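Local structure of malonyl CoA-acyl carrier protein transacylase (Staphylococcus aureus, 3IM9) at residues A[219-222]-A[223-227]. The protein catalyses transfer of the malonyl group from malonyl-CoA to holo-acyl carrier protein, supplying malonyl-ACP for fatty acid biosynthesis. Residues are numbered along the deposited sequence; the frame is centred on the assembly and turned at random.
Sequences SSYI and NQFEW
Ser219 O and Asn223 OD1 share a water, which donates to both, at 2.9 Å from the Ser219 oxygen; Asn223 OD1 also accepts from Lys250. Asn223 N makes two weak bonds, to Ser219 O and Ser220 O. Next along, Tyr221 O takes a firmer bond from Gln224 N at 2.9 Å, the donor standing well above the carbonyl plane. The Tyr221 ring, swung away from its backbone N (chi1 -169°) to lie beside the carbonyl carbon, turns one face to the edge of Phe225 in a T-shaped stack, centroids 5.2 Å apart and planes at 66°. Phe225 CE1 comes within 3.6 Å of Tyr221 CE2, while the extended Gln224 side chain crosses the tyrosine, its OE1 3.7 Å from Tyr221 CE1. Ile222 O receives two N-H groups: a weak one from Phe225 N, closing a type I beta turn, and the indole NE1 of Trp227 at 3.1 Å. The same indole lays CZ2 against Ile222 CB, 3.8 Å away. Ile222 packs on helices 246-256 and 112-128; Trp227 adds to the first, Tyr221 and Phe225 to the second. Over these two helices of the acyltransferase domain, the C-terminal end of helix 215-222 passes into a type I turn, its carbonyls taken up by later backbone and indole N-H groups.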
loop_
_atom_site.group_PDB
_atom_site.type_symbol
_atom_site.label_atom_id
_atom_site.label_comp_id
_atom_site.label_asym_id
_atom_site.label_seq_id
_atom_site.Cartn_x
_atom_site.Cartn_y
_atom_site.Cartn_z
ATOM N N SER A 219 8.507 14.856 -6.557
ATOM C CA SER A 219 9.374 14.615 -7.735
ATOM C C SER A 219 10.749 15.147 -7.514
ATOM O O SER A 219 11.704 14.408 -7.859
ATOM C CB SER A 219 8.834 15.239 -9.023
ATOM O OG SER A 219 7.583 14.751 -9.318
ATOM N N SER A 220 10.883 16.315 -6.885
ATOM C CA SER A 220 12.204 16.873 -6.631
ATOM C C SER A 220 13.040 15.993 -5.681
ATOM O O SER A 220 14.247 15.692 -5.924
ATOM C CB SER A 220 12.089 18.273 -6.063
ATOM O OG SER A 220 13.400 18.729 -5.848
ATOM N N TYR A 221 12.449 15.556 -4.593
ATOM C CA TYR A 221 13.165 14.710 -3.637
ATOM C C TYR A 221 13.584 13.355 -4.216
ATOM O O TYR A 221 14.670 12.908 -3.962
ATOM C CB TYR A 221 12.332 14.465 -2.365
ATOM C CG TYR A 221 13.108 13.831 -1.239
ATOM C CD1 TYR A 221 14.131 14.488 -0.641
ATOM C CD2 TYR A 221 12.806 12.564 -0.796
ATOM C CE1 TYR A 221 14.816 13.909 0.378
ATOM C CE2 TYR A 221 13.481 11.984 0.239
ATOM C CZ TYR A 221 14.492 12.631 0.821
ATOM O OH TYR A 221 15.135 12.022 1.848
ATOM N N ILE A 222 12.685 12.705 -4.932
ATOM C CA ILE A 222 12.992 11.377 -5.429
ATOM C C ILE A 222 14.167 11.392 -6.467
ATOM O O ILE A 222 14.745 10.326 -6.732
ATOM C CB ILE A 222 11.822 10.557 -5.905
ATOM C CG1 ILE A 222 11.167 11.146 -7.187
ATOM C CG2 ILE A 222 10.759 10.385 -4.694
ATOM C CD1 ILE A 222 10.028 10.384 -7.773
ATOM N N ASN A 223 14.468 12.558 -6.984
ATOM C CA ASN A 223 15.624 12.695 -7.912
ATOM C C ASN A 223 16.911 12.624 -7.186
ATOM O O ASN A 223 17.953 12.518 -7.829
ATOM C CB ASN A 223 15.633 14.078 -8.631
ATOM C CG ASN A 223 14.573 14.180 -9.676
ATOM O OD1 ASN A 223 14.040 13.170 -10.180
ATOM N ND2 ASN A 223 14.200 15.446 -9.971
ATOM N N GLN A 224 16.861 12.684 -5.863
ATOM C CA GLN A 224 18.101 12.513 -5.065
ATOM C C GLN A 224 18.558 11.055 -4.976
ATOM O O GLN A 224 19.629 10.777 -4.314
ATOM C CB GLN A 224 17.998 13.154 -3.697
ATOM C CG GLN A 224 17.691 14.660 -3.774
ATOM C CD GLN A 224 17.538 15.291 -2.446
ATOM O OE1 GLN A 224 17.965 14.804 -1.400
ATOM N NE2 GLN A 224 16.863 16.483 -2.446
ATOM N N PHE A 225 17.842 10.090 -5.569
ATOM C CA PHE A 225 18.206 8.708 -5.404
ATOM C C PHE A 225 18.319 8.074 -6.765
ATOM O O PHE A 225 17.652 8.504 -7.724
ATOM C CB PHE A 225 17.042 8.022 -4.630
ATOM C CG PHE A 225 16.823 8.655 -3.295
ATOM C CD1 PHE A 225 15.940 9.735 -3.137
ATOM C CD2 PHE A 225 17.599 8.228 -2.168
ATOM C CE1 PHE A 225 15.851 10.393 -1.959
ATOM C CE2 PHE A 225 17.498 8.884 -0.960
ATOM C CZ PHE A 225 16.601 10.018 -0.815
ATOM N N GLU A 226 19.013 6.940 -6.834
ATOM C CA GLU A 226 19.150 6.203 -8.076
ATOM C C GLU A 226 18.050 5.159 -8.146
ATOM O O GLU A 226 17.850 4.362 -7.237
ATOM C CB GLU A 226 20.541 5.523 -8.076
ATOM C CG GLU A 226 20.699 4.591 -9.239
ATOM C CD GLU A 226 22.047 3.859 -9.188
ATOM O OE1 GLU A 226 22.024 2.586 -9.208
ATOM O OE2 GLU A 226 23.100 4.586 -9.092
ATOM N N TRP A 227 17.262 5.185 -9.212
ATOM C CA TRP A 227 16.251 4.218 -9.463
ATOM C C TRP A 227 16.762 3.216 -10.491
ATOM O O TRP A 227 17.400 3.601 -11.521
ATOM C CB TRP A 227 14.994 4.886 -10.032
ATOM C CG TRP A 227 14.362 5.814 -9.034
ATOM C CD1 TRP A 227 14.917 6.901 -8.437
ATOM C CD2 TRP A 227 13.041 5.659 -8.482
ATOM N NE1 TRP A 227 13.988 7.477 -7.523
ATOM C CE2 TRP A 227 12.860 6.703 -7.549
ATOM C CE3 TRP A 227 12.009 4.726 -8.705
ATOM C CZ2 TRP A 227 11.647 6.869 -6.810
ATOM C CZ3 TRP A 227 10.776 4.914 -7.976
ATOM C CH2 TRP A 227 10.655 5.959 -7.044
HETATM O O HOH W 1 11.367 13.152 -10.461
#